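Local coordinates for protein glucosidase (Croceicoccus marinus, PDB 5Z3K) that probably hydrolyses O-glycosidic bonds as a family 39 beta-glucosidase built on a (beta/alpha)8 barrel, at residues A124-E127 and Q128-N132; I133-H136 and Y137-W141; M175-A178 and A179-V183; R185-P188 and A189-V192; F210-Y213 and V214-S218. All coordinates share one frame; numbering follows the deposited sequence.

Interaction 1. Residues A124-E127 and Q128-N132; sequences AKYE and QVVEN
Val130 lays its CG2 methyl over one face of the Tyr126 ring, and this i to i+4 pair is the tightly packed side of the turn. CG2 stands 4.1 Å from the ring centroid and 22° off the ring normal, which meets the geometry of a CH-pi contact; it is offset toward the rim, with Tyr126 CE2 nearest at 3.9 Å. A chi1 of -174° sets the tyrosine CG beside its own carbonyl carbon, which puts the ring on the side where Val130 follows one turn on. Behind the pair, Val130 N donates to Tyr126 O at 2.9 Å with an N-H...O angle of 161°. Ile109 of strand 104-109 and Leu63 of a loop touch both side chains.

The exposed side is looser. Gln128 meets the preceding turn mainly through its aliphatic part, CG lying 3.4 Å from Ala124 O. Between these sides, Glu127 and Glu131 keep OE2 and OE1 5.8 Å apart, a like-charge spacing probably eased by salt bridges to Arg181 and Arg185, through which this helix also meets helix 169-186. The apolar face packed on a barrel strand is typical of an outer helix of a TIM barrel.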
loop_
_atom_site.group_PDB
_atom_site.type_symbol
_atom_site.label_atom_id
_atom_site.label_comp_id
_atom_site.label_asym_id
_atom_site.label_seq_id
_atom_site.Cartn_x
_atom_site.Cartn_y
_atom_site.Cartn_z
ATOM N N ALA A 124 21.598 1.443 23.848
ATOM C CA ALA A 124 20.913 2.256 24.846
ATOM C C ALA A 124 20.610 3.654 24.311
ATOM O O ALA A 124 19.499 4.165 24.496
ATOM C CB ALA A 124 21.750 2.330 26.126
ATOM N N LYS A 125 21.575 4.282 23.627
ATOM C CA LYS A 125 21.324 5.608 23.065
ATOM C C LYS A 125 20.373 5.532 21.874
ATOM O O LYS A 125 19.513 6.405 21.705
ATOM C CB LYS A 125 22.640 6.281 22.664
ATOM C CG LYS A 125 22.509 7.789 22.350
ATOM C CD LYS A 125 23.858 8.432 22.092
ATOM C CE LYS A 125 23.770 9.943 22.229
ATOM N NZ LYS A 125 25.110 10.612 22.196
ATOM N N TYR A 126 20.516 4.503 21.033
ATOM C CA TYR A 126 19.558 4.285 19.952
ATOM C C TYR A 126 18.127 4.265 20.491
ATOM O O TYR A 126 17.230 4.930 19.959
ATOM C CB TYR A 126 19.905 2.975 19.232
ATOM C CG TYR A 126 19.076 2.679 17.998
ATOM C CD1 TYR A 126 19.379 3.268 16.769
ATOM C CD2 TYR A 126 18.002 1.801 18.060
ATOM C CE1 TYR A 126 18.615 2.983 15.626
ATOM C CE2 TYR A 126 17.240 1.513 16.928
ATOM C CZ TYR A 126 17.557 2.110 15.718
ATOM O OH TYR A 126 16.799 1.836 14.596
ATOM N N GLU A 127 17.910 3.536 21.587
ATOM C CA GLU A 127 16.572 3.426 22.162
ATOM C C GLU A 127 16.057 4.780 22.656
ATOM O O GLU A 127 14.885 5.115 22.439
ATOM C CB GLU A 127 16.584 2.383 23.288
ATOM C CG GLU A 127 15.228 2.143 23.945
ATOM C CD GLU A 127 15.242 0.966 24.918
ATOM O OE1 GLU A 127 16.226 0.197 24.911
ATOM O OE2 GLU A 127 14.263 0.803 25.677
ATOM N N GLN A 128 16.901 5.556 23.291
ATOM C CA GLN A 128 16.494 6.851 23.744
ATOM C C GLN A 128 16.101 7.751 22.555
ATOM O O GLN A 128 15.153 8.432 22.607
ATOM C CB GLN A 128 17.632 7.548 24.496
ATOM C CG GLN A 128 18.067 6.954 25.792
ATOM C CD GLN A 128 19.162 7.818 26.436
ATOM O OE1 GLN A 128 20.321 7.642 26.180
ATOM N NE2 GLN A 128 18.760 8.811 27.182
ATOM N N VAL A 129 16.860 7.679 21.499
ATOM C CA VAL A 129 16.606 8.548 20.355
ATOM C C VAL A 129 15.318 8.124 19.656
ATOM O O VAL A 129 14.518 8.972 19.248
ATOM C CB VAL A 129 17.832 8.561 19.421
ATOM C CG1 VAL A 129 17.485 9.117 18.055
ATOM C CG2 VAL A 129 18.942 9.390 20.066
ATOM N N VAL A 130 15.059 6.812 19.572
ATOM C CA VAL A 130 13.792 6.353 18.993
ATOM C C VAL A 130 12.623 6.839 19.834
ATOM O O VAL A 130 11.593 7.282 19.302
ATOM C CB VAL A 130 13.765 4.820 18.847
ATOM C CG1 VAL A 130 12.343 4.344 18.450
ATOM C CG2 VAL A 130 14.793 4.354 17.826
ATOM N N GLU A 131 12.767 6.784 21.159
ATOM C CA GLU A 131 11.658 7.168 22.026
ATOM C C GLU A 131 11.301 8.641 21.845
ATOM O O GLU A 131 10.119 8.995 21.782
ATOM C CB GLU A 131 12.002 6.862 23.486
ATOM C CG GLU A 131 10.940 7.302 24.491
ATOM C CD GLU A 131 11.312 6.958 25.925
ATOM O OE1 GLU A 131 12.338 6.276 26.132
ATOM O OE2 GLU A 131 10.577 7.376 26.846
ATOM N N ASN A 132 12.303 9.516 21.739
ATOM C CA ASN A 132 12.000 10.935 21.576
ATOM C C ASN A 132 11.553 11.288 20.166
ATOM O O ASN A 132 10.862 12.296 19.987
ATOM C CB ASN A 132 13.203 11.792 21.974
ATOM C CG ASN A 132 13.391 11.849 23.482
ATOM O OD1 ASN A 132 12.450 11.590 24.244
ATOM N ND2 ASN A 132 14.606 12.171 23.920
#

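Interaction 2. Residues I133-H136 and Y137-W141; sequences IVRH and YVCGW
The rings of His136 and Tyr137 meet edge-to-face where helix 123-138 of the TIM barrel ends: the imidazole turns its edge to one face of the phenol, with the planes at 84° and the centroids 4.5 Å apart. His136 CD2 sits 3.3 Å above the Tyr137 plane, over its centre. Phe88 stacks on His136, while Tyr86 meets the Trp141 indole edge-to-face. The indole has His136 CB near its plane at one edge, and Trp141 CB packs on Arg135 CB at 3.7 Å.

The histidine is fixed on both nitrogens. ND1 donates to Trp141 O at 2.6 Å, nearly in line with the C=O bond, although the N-H is noticeably bent and the oxygen lies 23° out of the imidazole plane; NE2 bonds to Asp92. The His136 ring is swung away from its backbone N (chi1 176°), which directs ND1 to the Trp141 carbonyl. Two partners holding the two sides of one ring would restrict its rotation.

On the other flank, Val134 CG1 and Val138 CG2 lie side by side at 4.0 Å. The positive phi of Gly140 accompanies the reversal of the chain. At the helix end Arg135 O accepts two N-H groups from opposite faces of its carbonyl plane: Cys139 N at 2.9 Å and Trp141 N at 3.0 Å.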
loop_
_atom_site.group_PDB
_atom_site.type_symbol
_atom_site.label_atom_id
_atom_site.label_comp_id
_atom_site.label_asym_id
_atom_site.label_seq_id
_atom_site.Cartn_x
_atom_site.Cartn_y
_atom_site.Cartn_z
ATOM N N ILE A 133 11.942 10.505 19.156
ATOM C CA ILE A 133 11.320 10.669 17.847
ATOM C C ILE A 133 9.835 10.366 17.951
ATOM O O ILE A 133 8.990 11.094 17.411
ATOM C CB ILE A 133 12.017 9.774 16.802
ATOM C CG1 ILE A 133 13.421 10.313 16.515
ATOM C CG2 ILE A 133 11.177 9.664 15.519
ATOM C CD1 ILE A 133 14.340 9.314 15.883
ATOM N N VAL A 134 9.491 9.300 18.678
ATOM C CA VAL A 134 8.088 8.948 18.851
ATOM C C VAL A 134 7.367 10.032 19.640
ATOM O O VAL A 134 6.252 10.432 19.294
ATOM C CB VAL A 134 7.959 7.568 19.524
ATOM C CG1 VAL A 134 6.500 7.237 19.814
ATOM C CG2 VAL A 134 8.582 6.482 18.645
ATOM N N ARG A 135 7.996 10.527 20.711
ATOM C CA ARG A 135 7.380 11.583 21.509
ATOM C C ARG A 135 7.205 12.860 20.700
ATOM O O ARG A 135 6.251 13.611 20.923
ATOM C CB ARG A 135 8.228 11.860 22.751
ATOM C CG ARG A 135 8.088 10.809 23.830
ATOM C CD ARG A 135 8.847 11.177 25.110
ATOM N NE ARG A 135 8.761 10.076 26.067
ATOM C CZ ARG A 135 7.659 9.765 26.748
ATOM N NH1 ARG A 135 6.558 10.494 26.605
ATOM N NH2 ARG A 135 7.658 8.729 27.576
ATOM N N HIS A 136 8.121 13.128 19.772
ATOM C CA HIS A 136 7.966 14.297 18.915
ATOM C C HIS A 136 6.729 14.178 18.030
ATOM O O HIS A 136 6.021 15.168 17.809
ATOM C CB HIS A 136 9.227 14.492 18.074
ATOM C CG HIS A 136 9.130 15.603 17.086
ATOM N ND1 HIS A 136 9.259 16.933 17.438
ATOM C CD2 HIS A 136 8.922 15.585 15.748
ATOM C CE1 HIS A 136 9.132 17.684 16.360
ATOM N NE2 HIS A 136 8.922 16.891 15.322
ATOM N N TYR A 137 6.432 12.981 17.526
ATOM C CA TYR A 137 5.311 12.841 16.605
ATOM C C TYR A 137 4.016 12.394 17.271
ATOM O O TYR A 137 2.975 12.405 16.612
ATOM C CB TYR A 137 5.681 11.884 15.461
ATOM C CG TYR A 137 6.673 12.558 14.539
ATOM C CD1 TYR A 137 6.300 13.683 13.807
ATOM C CD2 TYR A 137 7.996 12.130 14.460
ATOM C CE1 TYR A 137 7.196 14.334 12.988
ATOM C CE2 TYR A 137 8.908 12.780 13.637
ATOM C CZ TYR A 137 8.503 13.879 12.902
ATOM O OH TYR A 137 9.407 14.558 12.102
ATOM N N VAL A 138 4.042 12.034 18.559
ATOM C CA VAL A 138 2.860 11.554 19.259
ATOM C C VAL A 138 2.460 12.466 20.414
ATOM O O VAL A 138 1.266 12.699 20.636
ATOM C CB VAL A 138 3.053 10.103 19.753
ATOM C CG1 VAL A 138 1.848 9.657 20.582
ATOM C CG2 VAL A 138 3.261 9.156 18.561
ATOM N N CYS A 139 3.435 13.007 21.157
ATOM C CA CYS A 139 3.158 13.780 22.367
ATOM C C CYS A 139 3.584 15.243 22.265
ATOM O O CYS A 139 3.684 15.916 23.292
ATOM C CB CYS A 139 3.845 13.130 23.577
ATOM S SG CYS A 139 3.448 11.382 23.767
ATOM N N GLY A 140 3.847 15.754 21.064
ATOM C CA GLY A 140 4.236 17.149 20.927
ATOM C C GLY A 140 5.637 17.511 21.381
ATOM O O GLY A 140 5.959 18.703 21.426
ATOM N N TRP A 141 6.487 16.533 21.699
ATOM C CA TRP A 141 7.827 16.815 22.208
ATOM C C TRP A 141 8.665 17.570 21.181
ATOM O O TRP A 141 8.639 17.258 19.988
ATOM C CB TRP A 141 8.516 15.499 22.583
ATOM C CG TRP A 141 9.819 15.619 23.310
ATOM C CD1 TRP A 141 9.994 15.733 24.662
ATOM C CD2 TRP A 141 11.137 15.594 22.737
ATOM N NE1 TRP A 141 11.334 15.801 24.962
ATOM C CE2 TRP A 141 12.056 15.717 23.800
ATOM C CE3 TRP A 141 11.628 15.482 21.430
ATOM C CZ2 TRP A 141 13.441 15.734 23.596
ATOM C CZ3 TRP A 141 12.994 15.501 21.224
ATOM C CH2 TRP A 141 13.892 15.623 22.307
#

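Interaction 3. Residues M175-A178 and A179-V183; sequences MYAA and AARAV
Arg181 folds its guanidinium back over the preceding turn, so that one face of the group lies against Ala177 O and Ala178 CA. This is helix 169-186, the crossover helix of the beta-alpha-beta unit between strands 151-154 and 191-197 of the TIM barrel. Ala177 O lies 3.6 Å above the guanidinium plane, offset toward its rim. NH1 approaches Ala177 CB at 3.7 Å, and NH2 approaches Ala178 CA at 3.5 Å. The chain bends at chi3 (-51°), which brings the guanidinium back over that turn.

Among the other side-chain contacts, Ala180 CB rises toward one side of the Tyr176 ring, 4.3 Å from CE2. Ala178 and Ala182 touch helix 123-138, and Ala179 touches Phe154 of strand 151-154; the small size of these alanines is consistent with close approach of neighbouring elements.

Second-shell partners probably position both larger groups. Arg181 NH2 forms a salt bridge with Glu127 of helix 123-138, which would hold the guanidinium in its folded position. Tyr176 OH bonds to Pro220 O, while Phe210 of helix 208-216 meets the Tyr176 ring edge-to-face. Under the arginine the backbone is regular: Arg181 N donates to Ala177 O at 2.9 Å with an N-H...O angle of 169°, so the carbonyl that accepts this bond also faces the guanidinium.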
loop_
_atom_site.group_PDB
_atom_site.type_symbol
_atom_site.label_atom_id
_atom_site.label_comp_id
_atom_site.label_asym_id
_atom_site.label_seq_id
_atom_site.Cartn_x
_atom_site.Cartn_y
_atom_site.Cartn_z
HETATM N N MSE A 175 17.560 -4.655 18.286
HETATM C CA MSE A 175 17.142 -3.347 17.811
HETATM C C MSE A 175 15.619 -3.265 17.726
HETATM O O MSE A 175 15.022 -2.252 18.094
HETATM C CB MSE A 175 17.769 -3.055 16.456
HETATM C CG MSE A 175 19.213 -2.646 16.521
HETATM SE SE MSE A 175 20.004 -2.399 14.780
HETATM C CE MSE A 175 19.178 -0.684 14.255
ATOM N N TYR A 176 14.986 -4.344 17.254
ATOM C CA TYR A 176 13.529 -4.375 17.239
ATOM C C TYR A 176 12.972 -4.235 18.649
ATOM O O TYR A 176 12.049 -3.449 18.891
ATOM C CB TYR A 176 13.003 -5.663 16.599
ATOM C CG TYR A 176 11.495 -5.666 16.645
ATOM C CD1 TYR A 176 10.767 -4.817 15.815
ATOM C CD2 TYR A 176 10.799 -6.457 17.548
ATOM C CE1 TYR A 176 9.388 -4.773 15.869
ATOM C CE2 TYR A 176 9.417 -6.423 17.608
ATOM C CZ TYR A 176 8.717 -5.571 16.761
ATOM O OH TYR A 176 7.355 -5.507 16.798
ATOM N N ALA A 177 13.530 -4.989 19.603
ATOM C CA ALA A 177 13.008 -4.935 20.963
ATOM C C ALA A 177 13.188 -3.548 21.565
ATOM O O ALA A 177 12.309 -3.059 22.283
ATOM C CB ALA A 177 13.683 -5.996 21.836
ATOM N N ALA A 178 14.322 -2.900 21.284
ATOM C CA ALA A 178 14.537 -1.543 21.772
ATOM C C ALA A 178 13.496 -0.587 21.204
ATOM O O ALA A 178 12.932 0.240 21.934
ATOM C CB ALA A 178 15.948 -1.070 21.420
ATOM N N ALA A 179 13.225 -0.690 19.902
ATOM C CA ALA A 179 12.222 0.172 19.282
ATOM C C ALA A 179 10.833 -0.100 19.845
ATOM O O ALA A 179 10.083 0.836 20.142
ATOM C CB ALA A 179 12.242 -0.018 17.766
ATOM N N ALA A 180 10.472 -1.377 20.003
ATOM C CA ALA A 180 9.159 -1.718 20.542
ATOM C C ALA A 180 8.993 -1.207 21.969
ATOM O O ALA A 180 7.942 -0.656 22.327
ATOM C CB ALA A 180 8.944 -3.232 20.480
ATOM N N ARG A 181 10.015 -1.408 22.811
ATOM C CA ARG A 181 9.992 -0.847 24.159
ATOM C C ARG A 181 9.782 0.663 24.131
ATOM O O ARG A 181 8.989 1.201 24.912
ATOM C CB ARG A 181 11.293 -1.180 24.895
ATOM C CG ARG A 181 11.304 -2.564 25.535
ATOM C CD ARG A 181 12.432 -2.704 26.554
ATOM N NE ARG A 181 13.717 -2.307 25.988
ATOM C CZ ARG A 181 14.525 -3.132 25.328
ATOM N NH1 ARG A 181 14.190 -4.407 25.164
ATOM N NH2 ARG A 181 15.671 -2.685 24.839
ATOM N N ALA A 182 10.499 1.366 23.251
ATOM C CA ALA A 182 10.392 2.823 23.220
ATOM C C ALA A 182 9.007 3.269 22.762
ATOM O O ALA A 182 8.415 4.181 23.351
ATOM C CB ALA A 182 11.474 3.416 22.318
ATOM N N VAL A 183 8.468 2.636 21.720
ATOM C CA VAL A 183 7.145 3.017 21.227
ATOM C C VAL A 183 6.094 2.794 22.310
ATOM O O VAL A 183 5.253 3.662 22.578
ATOM C CB VAL A 183 6.810 2.229 19.947
ATOM C CG1 VAL A 183 5.314 2.281 19.655
ATOM C CG2 VAL A 183 7.626 2.747 18.766
#

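Interaction 4. Residues R185-P188 and A189-V192; sequences RVDP and ALKV
A type I beta turn from Asp187 to Leu190 joins the end of helix 169-186 to strand 191-197, within a beta-alpha-beta crossover of the TIM barrel, and Asp187 grips it from both its backbone and its side chain. The closing bond runs from Leu190 N to Asp187 O, 3.0 Å long and fairly straight, with an N-H...O angle of 165°; the donor stands well above the carbonyl plane. The second grip is on Ala189 N, which donates to Asp187 OD1. It meets that oxygen from above the carboxylate plane, 66° out of it, yet the N-H itself points closely at the oxygen. Such a side-chain bond to the backbone N two residues on is the defining link of an Asx turn.

A trans chi1 (-178°) keeps Asp187 CG beside the carbonyl carbon, which swings the carboxylate forward over the turn. Its OD1 also comes within 3.4 Å of Ala189 CB. Pro188 and Ala189 form the exposed corner, whereas Leu190 turns inward to Val134, Val183 and Trp152. Lys184 of the preceding helix adds bonds from NZ to Pro188 O and Leu190 O. On the apolar flank, Asp187 CB and Leu190 CD1 meet at 3.7 Å as their side chains cross nearly at right angles.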
loop_
_atom_site.group_PDB
_atom_site.type_symbol
_atom_site.label_atom_id
_atom_site.label_comp_id
_atom_site.label_asym_id
_atom_site.label_seq_id
_atom_site.Cartn_x
_atom_site.Cartn_y
_atom_site.Cartn_z
ATOM N N ARG A 185 6.513 2.538 25.538
ATOM C CA ARG A 185 6.729 3.430 26.671
ATOM C C ARG A 185 6.067 4.785 26.437
ATOM O O ARG A 185 5.534 5.397 27.370
ATOM C CB ARG A 185 8.232 3.582 26.921
ATOM C CG ARG A 185 8.628 4.520 28.048
ATOM C CD ARG A 185 10.147 4.483 28.250
ATOM N NE ARG A 185 10.658 3.111 28.267
ATOM C CZ ARG A 185 11.635 2.647 27.488
ATOM N NH1 ARG A 185 12.238 3.435 26.603
ATOM N NH2 ARG A 185 12.013 1.380 27.598
ATOM N N VAL A 186 6.074 5.268 25.194
ATOM C CA VAL A 186 5.478 6.572 24.924
ATOM C C VAL A 186 3.962 6.493 25.026
ATOM O O VAL A 186 3.315 7.351 25.639
ATOM C CB VAL A 186 5.926 7.085 23.546
ATOM C CG1 VAL A 186 5.139 8.349 23.169
ATOM C CG2 VAL A 186 7.417 7.328 23.536
ATOM N N ASP A 187 3.380 5.458 24.445
ATOM C CA ASP A 187 1.940 5.289 24.399
ATOM C C ASP A 187 1.618 3.837 24.071
ATOM O O ASP A 187 1.897 3.370 22.958
ATOM C CB ASP A 187 1.342 6.243 23.366
ATOM C CG ASP A 187 -0.169 6.162 23.284
ATOM O OD1 ASP A 187 -0.806 5.446 24.092
ATOM O OD2 ASP A 187 -0.726 6.826 22.391
ATOM N N PRO A 188 1.050 3.089 25.022
ATOM C CA PRO A 188 0.702 1.685 24.744
ATOM C C PRO A 188 -0.265 1.514 23.583
ATOM O O PRO A 188 -0.321 0.425 23.006
ATOM C CB PRO A 188 0.076 1.210 26.064
ATOM C CG PRO A 188 0.610 2.138 27.101
ATOM C CD PRO A 188 0.807 3.462 26.427
ATOM N N ALA A 189 -1.025 2.551 23.224
ATOM C CA ALA A 189 -1.980 2.455 22.124
ATOM C C ALA A 189 -1.315 2.466 20.757
ATOM O O ALA A 189 -1.980 2.166 19.759
ATOM C CB ALA A 189 -2.994 3.598 22.205
ATOM N N LEU A 190 -0.034 2.810 20.678
ATOM C CA LEU A 190 0.653 2.799 19.397
ATOM C C LEU A 190 0.896 1.369 18.935
ATOM O O LEU A 190 1.122 0.460 19.735
ATOM C CB LEU A 190 1.978 3.549 19.497
ATOM C CG LEU A 190 1.875 5.028 19.865
ATOM C CD1 LEU A 190 3.244 5.554 20.259
ATOM C CD2 LEU A 190 1.277 5.851 18.715
ATOM N N LYS A 191 0.838 1.169 17.626
ATOM C CA LYS A 191 1.102 -0.136 17.039
ATOM C C LYS A 191 2.553 -0.183 16.588
ATOM O O LYS A 191 3.039 0.758 15.948
ATOM C CB LYS A 191 0.168 -0.410 15.861
ATOM C CG LYS A 191 -1.314 -0.323 16.204
ATOM C CD LYS A 191 -1.660 -1.163 17.421
ATOM C CE LYS A 191 -3.151 -1.080 17.730
ATOM N NZ LYS A 191 -3.449 -1.437 19.145
ATOM N N VAL A 192 3.249 -1.264 16.946
ATOM C CA VAL A 192 4.627 -1.471 16.528
ATOM C C VAL A 192 4.716 -2.837 15.864
ATOM O O VAL A 192 4.013 -3.781 16.243
ATOM C CB VAL A 192 5.623 -1.340 17.716
ATOM C CG1 VAL A 192 5.477 -2.512 18.715
ATOM C CG2 VAL A 192 7.073 -1.189 17.213
#

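Interaction 5. Residues F210-Y213 and V214-S218; sequences FLDY and VKQQS
With chi1 at 173° Tyr213 sets its ring beside its own carbonyl carbon, and Gln217, whose chi1 of -53° keeps CG beside the backbone N, places that CG over one face of the ring. The pair sits at the C-terminal end of helix 208-216, which connects strands 191-197 and 223-229 of the TIM barrel. Gln217 CG lies 3.9 Å from the ring centroid and 22° off the normal, within CH-pi range, though displaced toward the rim. CG is the Gln217 side-chain atom that approaches the ring atoms, with Tyr213 CE2 nearest at 3.6 Å. Tyr213 OH is held by Glu174 of helix 169-186.

One turn earlier, Val214 CG1 packs over a face of Phe210, 4.2 Å from CZ, and also reaches Tyr213 CD1 at 4.1 Å. CG1 thus touches both rings, and Tyr176 of helix 169-186 also touches this valine. On the solvent side Gln216 CG passes Asp212 OD1 at 3.7 Å.

The helix ends in a Schellman motif, with Ser218 at positive phi as its C-prime residue: Val219 N bonds to Val214 O, and Ser218 N to Lys215 O at 3.2 Å. Within the same turn, Gln217 N donates to Tyr213 O at 2.9 Å.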
loop_
_atom_site.group_PDB
_atom_site.type_symbol
_atom_site.label_atom_id
_atom_site.label_comp_id
_atom_site.label_asym_id
_atom_site.label_seq_id
_atom_site.Cartn_x
_atom_site.Cartn_y
_atom_site.Cartn_z
ATOM N N PHE A 210 12.670 -14.352 13.335
ATOM C CA PHE A 210 12.094 -13.147 13.923
ATOM C C PHE A 210 10.885 -13.480 14.794
ATOM O O PHE A 210 10.785 -13.023 15.938
ATOM C CB PHE A 210 11.715 -12.167 12.806
ATOM C CG PHE A 210 11.173 -10.863 13.305
ATOM C CD1 PHE A 210 11.996 -9.963 13.973
ATOM C CD2 PHE A 210 9.838 -10.530 13.108
ATOM C CE1 PHE A 210 11.500 -8.767 14.439
ATOM C CE2 PHE A 210 9.336 -9.331 13.579
ATOM C CZ PHE A 210 10.170 -8.446 14.240
ATOM N N LEU A 211 9.948 -14.268 14.264
ATOM C CA LEU A 211 8.775 -14.663 15.039
ATOM C C LEU A 211 9.175 -15.441 16.289
ATOM O O LEU A 211 8.565 -15.277 17.353
ATOM C CB LEU A 211 7.836 -15.498 14.174
ATOM C CG LEU A 211 7.097 -14.677 13.109
ATOM C CD1 LEU A 211 6.567 -15.576 11.997
ATOM C CD2 LEU A 211 5.973 -13.911 13.783
ATOM N N ASP A 212 10.186 -16.301 16.172
ATOM C CA ASP A 212 10.642 -17.064 17.332
ATOM C C ASP A 212 11.194 -16.136 18.408
ATOM O O ASP A 212 10.917 -16.319 19.599
ATOM C CB ASP A 212 11.690 -18.093 16.905
ATOM C CG ASP A 212 12.218 -18.921 18.080
ATOM O OD1 ASP A 212 11.433 -19.680 18.688
ATOM O OD2 ASP A 212 13.423 -18.814 18.388
ATOM N N TYR A 213 11.945 -15.108 18.000
ATOM C CA TYR A 213 12.542 -14.191 18.965
ATOM C C TYR A 213 11.483 -13.399 19.721
ATOM O O TYR A 213 11.534 -13.298 20.953
ATOM C CB TYR A 213 13.515 -13.235 18.266
ATOM C CG TYR A 213 14.033 -12.166 19.203
ATOM C CD1 TYR A 213 13.364 -10.949 19.347
ATOM C CD2 TYR A 213 15.180 -12.378 19.961
ATOM C CE1 TYR A 213 13.830 -9.980 20.223
ATOM C CE2 TYR A 213 15.652 -11.415 20.831
ATOM C CZ TYR A 213 14.971 -10.218 20.957
ATOM O OH TYR A 213 15.435 -9.252 21.826
ATOM N N VAL A 214 10.536 -12.785 19.000
ATOM C CA VAL A 214 9.542 -11.961 19.683
ATOM C C VAL A 214 8.652 -12.819 20.572
ATOM O O VAL A 214 8.147 -12.347 21.599
ATOM C CB VAL A 214 8.725 -11.138 18.665
ATOM C CG1 VAL A 214 9.606 -10.078 18.023
ATOM C CG2 VAL A 214 8.116 -12.024 17.597
ATOM N N LYS A 215 8.445 -14.084 20.204
ATOM C CA LYS A 215 7.680 -14.986 21.059
ATOM C C LYS A 215 8.451 -15.327 22.328
ATOM O O LYS A 215 7.944 -15.159 23.442
ATOM C CB LYS A 215 7.327 -16.264 20.304
ATOM C CG LYS A 215 6.558 -17.258 21.157
ATOM C CD LYS A 215 6.197 -18.506 20.379
ATOM C CE LYS A 215 5.372 -19.445 21.235
ATOM N NZ LYS A 215 5.922 -20.833 21.168
ATOM N N GLN A 216 9.683 -15.808 22.173
ATOM C CA GLN A 216 10.455 -16.254 23.327
ATOM C C GLN A 216 10.802 -15.103 24.265
ATOM O O GLN A 216 10.878 -15.301 25.480
ATOM C CB GLN A 216 11.715 -16.967 22.847
ATOM C CG GLN A 216 11.407 -18.245 22.086
ATOM C CD GLN A 216 10.588 -19.226 22.913
ATOM O OE1 GLN A 216 10.948 -19.549 24.048
ATOM N NE2 GLN A 216 9.481 -19.706 22.348
ATOM N N GLN A 217 10.998 -13.898 23.739
ATOM C CA GLN A 217 11.341 -12.753 24.572
ATOM C C GLN A 217 10.143 -11.874 24.898
ATOM O O GLN A 217 10.325 -10.794 25.470
ATOM C CB GLN A 217 12.440 -11.919 23.910
ATOM C CG GLN A 217 13.671 -12.722 23.524
ATOM C CD GLN A 217 14.188 -13.596 24.666
ATOM O OE1 GLN A 217 14.188 -13.185 25.825
ATOM N NE2 GLN A 217 14.629 -14.808 24.335
ATOM N N SER A 218 8.929 -12.303 24.545
ATOM C CA SER A 218 7.699 -11.576 24.869
ATOM C C SER A 218 7.767 -10.110 24.429
ATOM O O SER A 218 7.462 -9.189 25.191
ATOM C CB SER A 218 7.389 -11.684 26.362
ATOM O OG SER A 218 7.312 -13.046 26.747
#

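The five contacts follow one another along the chain without interleaving, on three successive outer helices of the TIM barrel. Interactions 1 and 2 share helix 123-138, their centres about 12 Å apart; interaction 3 lies on helix 169-186, whose end passes through interaction 4 into strand 191-197; interaction 5 occupies helix 208-216. Salt bridges between the first two helices tie interaction 1 to interactions 3 and 4. Interaction 3 also touches interaction 5, whereas interactions 2 and 5, about 27 Å apart between centres, do not meet. Helix 169-186 touches both helix 123-138 and helix 208-216, so the three outer helices form one continuous packed layer.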